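Local atomic coordinates of conserved hypothetical protein (Bacteroides thetaiotaomicron, PDB entry 2FB6), a protein that is of unknown function but folds as a small alpha/beta domain built on a five-stranded parallel sheet. Residues K9-T15 with E112-I117; A30-N35 with E66-I72; V51-A55 with F84-I90. All blocks are in the same frame, centred on the assembly; numbering follows the deposited sequence. Where two conformers were deposited one is given.

Contact 1: K9-T15 with E112-I117; sequences KLTILWT and EKILSI
Lys9 sends its side chain out fully extended, CG anti to the backbone N (chi1 -176°), while Glu112 is bent at chi2 (-139°); the two side chains meet at an oblique angle. Lys9 NZ forms a salt bridge with Glu112 OE2 at 2.9 Å, reaching the syn side of that oxygen. The other carboxylate oxygen, Glu112 OE1, accepts a hydrogen bond from Thr11 OG1 at 2.6 Å, from above the carboxylate plane, so each oxygen of the carboxylate is engaged. A water bridges Lys9 O, Glu112 OE1 and Lys113 N, accepting from the last. Beyond this end the strands zip together in the alternating ladder of a parallel sheet: Thr11 N to Lys113 O, Leu115 N to Thr11 O, Leu13 N to Leu115 O, Ile117 N to Leu13 O. The chain terminus closes the far end, where Thr15 OG1 donates to Ile117 OXT at 2.6 Å and Thr15 N to Ile117 O. Ile12 CG2 meets Ile117 CD1 at 3.9 Å. Strand 9-14 is also bonded to strand 41-46 along its other edge, leaving C-terminal strand 113-116 at the edge of this alpha/beta fold; helix 19-36 packs on Leu10, Trp14 and Ile117, and helix 101-109 on Lys9, Glu112 and Ile114.

Contact 2: A30-N35 with E66-I72; sequences ALNSKN and EMLQSGI
Ala30 starts the contact with its methyl: CB lies 3.9 Å from Ile72 CD1 and also touches the selenium of Met67, a selenomethionine. One residue on, Leu31 drives its side chain between Glu66 and Met67, crossing both at about a right angle. Leu31 CG rests 3.6 Å from Met67 CG, while CD1 lies against the carboxylate end of Glu66 and CD2 against the backbone at Met67. Lys34 comes next, a turn beyond Ala30. With CG anti to its N (chi1 -175°) and the chain bent at chi2 (69°), its aliphatic part runs along the end of helix 58-70, CG 3.2 Å from Ser70 O and CB 3.8 Å from Ile72 CG1. Its NZ bonds to Lys40 O, and through a water to Gly71 O. Asn35 finishes the segment: OD1 sits 3.6 Å from Ser70 CB, and a second water links Asn35 ND2 to Glu66 OE2. Opposite, Gly71 has the positive phi of a Schellman motif, and Met67 O accepts from both Ser70 OG (2.7 Å) and Ile72 N. The two helix segments run nearly parallel, 16° apart with axes 9.8 Å from each other, and strand 41-46 lies against them, Ile42 on Lys34 and Ile44 on Met67 and Ile72.

Contact 3: V51-A55 with F84-I90; sequences VKLVA and FGVASII
A Schellman motif ends helix 78-84 here, with Gly85 at C-prime, and the chain turns at once into helix 87-92, with Val86 at its N-cap position; helix 49-56 packs against this junction. Phe84 lies across the side chain of Lys52 at about a right angle. Lys52 CE sits over the centre of the ring, 3.5 Å from the centroid and 12° off the normal, a CH-pi contact, and NZ lies 4.6 Å from the same centroid in a cation-pi arrangement. Extended beyond CG (chi2 -171°), the lysine also lays CG over that face, 3.4 Å from Phe84 CD2. Val51 CG1 approaches the ring at its edge instead. A leucine in place of Phe84 would probably cost Lys52 its cation-pi and CH-pi partner, leaving the lysine chain freer to turn. Deeper in, Ala55 CB fits closely against Val86 CG1 at 3.5 Å, and Ile89 CG2 rests on Ala55 O. Ile90 extends CD1 to Val54 CG1 at 3.8 Å, meeting Val54 at roughly a right angle. Around this apolar layer, Cys80 and Cys81 of helix 78-84 touch Val51, Leu46 of strand 41-46 touches Val51 and Val54, and Val60 and Ile64 of helix 58-70 pack on Val54.

In the fold
Contact 1 ties the first strand to the last and closes a loop of chain in which contacts 2 and 3 are both nested. Each of these touches it by packing: Ile12 CD1 lies 4.2 Å from Ala30 CB of contact 2, and Trp14 CH2 lies 3.7 Å from Val54 CG2 of contact 3. The centres of contacts 1 and 2 are about 15 Å apart, those of 1 and 3 about 20 Å, on opposite sides of the chain's centre. Contacts 2 and 3 alternate along the chain but do not touch, their nearest atoms about 7 Å apart; the consecutive helices 49-56 and 58-70 connect them. Strand 41-46 packs against side chains of all three.

Contact 1: K9-T15 with E112-I117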
# COMPACT_ATOMS: atom_id res chain seq x y z
N LYS A 9 -12.10 4.88 5.89
CA LYS A 9 -10.73 4.46 5.54
C LYS A 9 -10.63 2.96 5.32
O LYS A 9 -11.11 2.16 6.13
CB LYS A 9 -9.71 4.88 6.62
CG LYS A 9 -8.25 4.55 6.26
CD LYS A 9 -7.29 4.93 7.36
CE LYS A 9 -5.85 4.66 6.96
NZ LYS A 9 -4.96 4.80 8.15
N LEU A 10 -9.96 2.60 4.23
CA LEU A 10 -9.57 1.20 4.00
C LEU A 10 -8.06 1.09 4.01
O LEU A 10 -7.37 1.89 3.40
CB LEU A 10 -10.07 0.72 2.64
CG LEU A 10 -9.70 -0.71 2.23
CD1 LEU A 10 -10.28 -1.74 3.20
CD2 LEU A 10 -10.12 -0.97 0.79
N THR A 11 -7.54 0.06 4.70
CA THR A 11 -6.12 -0.27 4.66
C THR A 11 -5.94 -1.61 3.97
O THR A 11 -6.70 -2.56 4.20
CB THR A 11 -5.55 -0.28 6.07
OG1 THR A 11 -5.57 1.08 6.53
CG2 THR A 11 -4.11 -0.79 6.10
N ILE A 12 -4.95 -1.67 3.08
CA ILE A 12 -4.61 -2.94 2.47
C ILE A 12 -3.19 -3.27 2.89
O ILE A 12 -2.28 -2.48 2.64
CB ILE A 12 -4.70 -2.88 0.93
CG1 ILE A 12 -6.15 -2.56 0.50
CG2 ILE A 12 -4.22 -4.21 0.31
CD1 ILE A 12 -6.30 -2.19 -0.97
N LEU A 13 -3.01 -4.42 3.54
CA LEU A 13 -1.68 -4.95 3.80
C LEU A 13 -1.29 -5.81 2.60
O LEU A 13 -1.81 -6.91 2.41
CB LEU A 13 -1.68 -5.76 5.09
CG LEU A 13 -0.37 -6.45 5.49
CD1 LEU A 13 0.79 -5.47 5.66
CD2 LEU A 13 -0.58 -7.25 6.76
N TRP A 14 -0.41 -5.28 1.76
CA TRP A 14 -0.04 -5.92 0.52
C TRP A 14 1.26 -6.70 0.74
O TRP A 14 2.34 -6.11 0.82
CB TRP A 14 0.11 -4.84 -0.56
CG TRP A 14 0.65 -5.28 -1.87
CD1 TRP A 14 0.92 -6.56 -2.28
CD2 TRP A 14 0.95 -4.43 -2.98
NE1 TRP A 14 1.42 -6.54 -3.57
CE2 TRP A 14 1.43 -5.25 -4.03
CE3 TRP A 14 0.84 -3.05 -3.20
CZ2 TRP A 14 1.83 -4.73 -5.26
CZ3 TRP A 14 1.26 -2.52 -4.43
CH2 TRP A 14 1.74 -3.37 -5.45
N THR A 15 1.14 -8.02 0.84
CA THR A 15 2.31 -8.89 1.00
C THR A 15 2.60 -9.70 -0.25
O THR A 15 3.73 -10.12 -0.47
CB THR A 15 2.16 -9.90 2.18
OG1 THR A 15 1.20 -10.90 1.84
CG2 THR A 15 1.75 -9.19 3.48
N GLU A 112 -9.10 -0.79 12.47
CA GLU A 112 -9.16 -0.50 11.04
C GLU A 112 -9.71 -1.64 10.22
O GLU A 112 -9.63 -2.81 10.61
CB GLU A 112 -7.78 -0.13 10.49
CG GLU A 112 -7.40 1.28 10.84
CD GLU A 112 -6.72 1.98 9.70
OE1 GLU A 112 -7.11 1.75 8.52
OE2 GLU A 112 -5.81 2.78 9.98
N LYS A 113 -10.28 -1.28 9.07
CA LYS A 113 -10.65 -2.29 8.10
C LYS A 113 -9.41 -2.55 7.26
O LYS A 113 -8.91 -1.65 6.58
CB LYS A 113 -11.83 -1.81 7.27
CG LYS A 113 -13.03 -1.54 8.15
CD LYS A 113 -14.18 -0.94 7.40
CE LYS A 113 -15.25 -0.54 8.40
NZ LYS A 113 -14.83 0.69 9.17
N ILE A 114 -8.90 -3.78 7.37
CA ILE A 114 -7.64 -4.18 6.75
C ILE A 114 -7.85 -5.43 5.91
O ILE A 114 -8.22 -6.48 6.45
CB ILE A 114 -6.52 -4.47 7.81
CG1 ILE A 114 -6.20 -3.22 8.64
CG2 ILE A 114 -5.25 -5.04 7.14
CD1 ILE A 114 -5.30 -3.48 9.86
N LEU A 115 -7.62 -5.31 4.61
CA LEU A 115 -7.56 -6.48 3.75
C LEU A 115 -6.12 -6.90 3.71
O LEU A 115 -5.25 -6.12 3.29
CB LEU A 115 -8.03 -6.13 2.34
CG LEU A 115 -9.51 -5.81 2.14
CD1 LEU A 115 -9.71 -5.41 0.68
CD2 LEU A 115 -10.41 -6.99 2.53
N SER A 116 -5.85 -8.13 4.15
CA SER A 116 -4.49 -8.65 4.11
C SER A 116 -4.34 -9.53 2.88
O SER A 116 -4.88 -10.62 2.81
CB SER A 116 -4.12 -9.37 5.41
OG SER A 116 -5.14 -10.25 5.85
N ILE A 117 -3.61 -8.99 1.90
CA ILE A 117 -3.38 -9.65 0.63
C ILE A 117 -1.86 -9.77 0.51
O ILE A 117 -1.17 -9.11 -0.24
CB ILE A 117 -4.01 -8.85 -0.55
CG1 ILE A 117 -5.47 -8.50 -0.26
CG2 ILE A 117 -3.92 -9.66 -1.85
CD1 ILE A 117 -6.02 -7.34 -1.07
OXT ILE A 117 -1.26 -10.54 1.26
O HOH W 1 -9.85 1.38 8.36
O HOH W 2 -13.01 2.73 8.04

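Contact 2: A30-N35 with E66-I72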
# COMPACT_ATOMS: atom_id res chain seq x y z
N ALA A 30 -8.51 -0.73 -5.45
CA ALA A 30 -8.04 0.46 -4.76
C ALA A 30 -8.24 1.71 -5.62
O ALA A 30 -8.78 2.75 -5.16
CB ALA A 30 -6.58 0.30 -4.36
N LEU A 31 -7.87 1.61 -6.90
CA LEU A 31 -7.99 2.76 -7.81
C LEU A 31 -9.44 3.17 -8.01
O LEU A 31 -9.78 4.37 -7.94
CB LEU A 31 -7.33 2.47 -9.16
CG LEU A 31 -5.83 2.67 -9.18
CD1 LEU A 31 -5.22 1.94 -10.37
CD2 LEU A 31 -5.53 4.18 -9.22
N ASN A 32 -10.30 2.19 -8.27
CA ASN A 32 -11.71 2.51 -8.50
C ASN A 32 -12.36 3.05 -7.23
O ASN A 32 -13.14 4.01 -7.29
CB ASN A 32 -12.46 1.30 -9.03
CG ASN A 32 -12.30 1.16 -10.53
OD1 ASN A 32 -13.12 1.67 -11.29
ND2 ASN A 32 -11.23 0.49 -10.98
N SER A 33 -12.03 2.44 -6.09
CA SER A 33 -12.55 2.92 -4.81
C SER A 33 -12.21 4.37 -4.57
O SER A 33 -13.07 5.15 -4.12
CB SER A 33 -12.01 2.09 -3.64
OG SER A 33 -12.57 0.80 -3.62
N LYS A 34 -10.94 4.73 -4.82
CA LYS A 34 -10.48 6.09 -4.57
C LYS A 34 -11.11 7.06 -5.56
O LYS A 34 -11.64 8.11 -5.18
CB LYS A 34 -8.95 6.17 -4.65
CG LYS A 34 -8.36 7.53 -4.29
CD LYS A 34 -8.52 7.84 -2.81
CE LYS A 34 -8.06 9.26 -2.50
NZ LYS A 34 -8.19 9.60 -1.06
N ASN A 35 -11.07 6.70 -6.84
CA ASN A 35 -11.58 7.60 -7.86
C ASN A 35 -13.10 7.83 -7.79
O ASN A 35 -13.57 8.92 -8.10
CB ASN A 35 -11.13 7.16 -9.26
CG ASN A 35 -9.68 7.44 -9.54
OD1 ASN A 35 -9.11 8.41 -9.04
ND2 ASN A 35 -9.06 6.59 -10.35
N GLU A 66 0.08 5.44 -10.70
CA GLU A 66 -1.33 5.81 -10.89
C GLU A 66 -2.05 5.86 -9.55
O GLU A 66 -2.85 6.76 -9.31
CB GLU A 66 -2.06 4.85 -11.85
CG GLU A 66 -3.46 5.36 -12.26
CD GLU A 66 -4.25 4.38 -13.11
OE1 GLU A 66 -3.67 3.38 -13.57
OE2 GLU A 66 -5.48 4.59 -13.30
N MSE A 67 -1.75 4.90 -8.68
CA MSE A 67 -2.40 4.90 -7.37
C MSE A 67 -2.01 6.15 -6.59
O MSE A 67 -2.87 6.82 -6.01
CB MSE A 67 -2.11 3.61 -6.60
CG MSE A 67 -2.90 2.44 -7.16
SE MSE A 67 -2.79 0.85 -6.08
CE MSE A 67 -1.23 0.56 -6.55
N LEU A 68 -0.72 6.48 -6.59
CA LEU A 68 -0.29 7.68 -5.87
C LEU A 68 -0.93 8.95 -6.43
O LEU A 68 -1.32 9.83 -5.66
CB LEU A 68 1.24 7.81 -5.84
CG LEU A 68 1.96 6.79 -4.96
CD1 LEU A 68 3.47 6.75 -5.24
CD2 LEU A 68 1.74 7.06 -3.46
N GLN A 69 -1.07 9.02 -7.75
CA GLN A 69 -1.68 10.19 -8.39
C GLN A 69 -3.14 10.34 -7.98
O GLN A 69 -3.66 11.46 -7.90
CB GLN A 69 -1.60 10.09 -9.91
CG GLN A 69 -0.21 10.22 -10.50
CD GLN A 69 -0.24 10.13 -12.02
OE1 GLN A 69 -0.72 11.05 -12.69
NE2 GLN A 69 0.25 9.02 -12.56
N SER A 70 -3.82 9.22 -7.71
CA SER A 70 -5.23 9.28 -7.32
C SER A 70 -5.43 9.70 -5.86
O SER A 70 -6.55 9.93 -5.44
CB SER A 70 -5.91 7.93 -7.54
OG SER A 70 -5.56 7.03 -6.49
N GLY A 71 -4.35 9.75 -5.08
CA GLY A 71 -4.45 10.11 -3.67
C GLY A 71 -4.45 8.95 -2.69
O GLY A 71 -4.61 9.17 -1.49
N ILE A 72 -4.30 7.73 -3.20
CA ILE A 72 -4.03 6.58 -2.33
C ILE A 72 -2.65 6.79 -1.71
O ILE A 72 -1.72 7.21 -2.40
CB ILE A 72 -4.02 5.29 -3.18
CG1 ILE A 72 -5.43 4.99 -3.68
CG2 ILE A 72 -3.47 4.08 -2.40
CD1 ILE A 72 -5.47 4.03 -4.87
O HOH W 3 -6.24 8.18 0.55
O HOH W 4 -6.55 6.78 -11.95

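Contact 3: V51-A55 with F84-I90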
# COMPACT_ATOMS: atom_id res chain seq x y z
N VAL A 51 7.46 -6.16 -1.67
CA VAL A 51 8.46 -5.10 -1.71
C VAL A 51 9.46 -5.36 -2.84
O VAL A 51 9.81 -4.45 -3.59
CB VAL A 51 9.17 -4.94 -0.35
CG1 VAL A 51 10.36 -3.99 -0.47
CG2 VAL A 51 8.20 -4.39 0.68
N LYS A 52 9.87 -6.62 -2.98
CA LYS A 52 10.76 -7.03 -4.07
C LYS A 52 10.07 -6.88 -5.41
O LYS A 52 10.68 -6.42 -6.38
CB LYS A 52 11.23 -8.48 -3.89
CG LYS A 52 12.31 -8.65 -2.84
CD LYS A 52 12.87 -10.07 -2.87
CE LYS A 52 13.71 -10.34 -1.65
NZ LYS A 52 14.13 -11.78 -1.57
N LEU A 53 8.79 -7.24 -5.48
CA LEU A 53 8.04 -7.09 -6.73
C LEU A 53 7.99 -5.64 -7.21
O LEU A 53 8.27 -5.33 -8.37
CB LEU A 53 6.63 -7.66 -6.60
CG LEU A 53 5.74 -7.47 -7.82
CD1 LEU A 53 6.26 -8.32 -9.00
CD2 LEU A 53 4.29 -7.79 -7.46
N VAL A 54 7.60 -4.74 -6.31
CA VAL A 54 7.50 -3.33 -6.67
C VAL A 54 8.85 -2.77 -7.09
O VAL A 54 8.94 -2.00 -8.05
CB VAL A 54 6.89 -2.50 -5.51
CG1 VAL A 54 6.97 -1.03 -5.81
CG2 VAL A 54 5.42 -2.91 -5.30
N ALA A 55 9.92 -3.18 -6.39
CA ALA A 55 11.24 -2.66 -6.69
C ALA A 55 11.73 -3.05 -8.07
O ALA A 55 12.49 -2.31 -8.69
CB ALA A 55 12.23 -3.13 -5.64
N PHE A 84 16.23 -5.96 1.58
CA PHE A 84 16.23 -6.27 0.15
C PHE A 84 17.11 -5.31 -0.66
O PHE A 84 17.31 -5.53 -1.86
CB PHE A 84 14.80 -6.28 -0.40
CG PHE A 84 13.86 -7.24 0.31
CD1 PHE A 84 14.34 -8.30 1.09
CD2 PHE A 84 12.47 -7.09 0.18
CE1 PHE A 84 13.45 -9.17 1.75
CE2 PHE A 84 11.58 -7.96 0.81
CZ PHE A 84 12.06 -9.01 1.60
N GLY A 85 17.59 -4.24 -0.03
CA GLY A 85 18.47 -3.25 -0.68
C GLY A 85 17.80 -2.36 -1.73
O GLY A 85 18.40 -2.00 -2.76
N VAL A 86 16.55 -1.98 -1.45
CA VAL A 86 15.75 -1.24 -2.43
C VAL A 86 15.12 0.05 -1.91
O VAL A 86 14.24 0.63 -2.55
CB VAL A 86 14.63 -2.14 -3.03
CG1 VAL A 86 15.23 -3.32 -3.76
CG2 VAL A 86 13.65 -2.62 -1.94
N ALA A 87 15.56 0.52 -0.74
CA ALA A 87 14.95 1.73 -0.19
C ALA A 87 14.98 2.93 -1.15
O ALA A 87 14.01 3.66 -1.24
CB ALA A 87 15.57 2.10 1.16
N SER A 88 16.10 3.12 -1.86
CA SER A 88 16.21 4.24 -2.79
C SER A 88 15.19 4.11 -3.92
O SER A 88 14.53 5.09 -4.28
CB SER A 88 17.64 4.35 -3.36
OG SER A 88 17.97 3.21 -4.15
N ILE A 89 15.04 2.90 -4.46
CA ILE A 89 14.10 2.64 -5.55
C ILE A 89 12.67 2.95 -5.08
O ILE A 89 11.90 3.63 -5.76
CB ILE A 89 14.21 1.17 -6.05
CG1 ILE A 89 15.56 0.92 -6.72
CG2 ILE A 89 13.08 0.83 -7.04
CD1 ILE A 89 15.87 -0.56 -6.90
N ILE A 90 12.33 2.45 -3.89
CA ILE A 90 10.97 2.59 -3.37
C ILE A 90 10.65 4.06 -3.06
O ILE A 90 9.59 4.56 -3.46
CB ILE A 90 10.77 1.68 -2.14
CG1 ILE A 90 10.88 0.18 -2.52
CG2 ILE A 90 9.45 1.96 -1.43
CD1 ILE A 90 9.88 -0.32 -3.55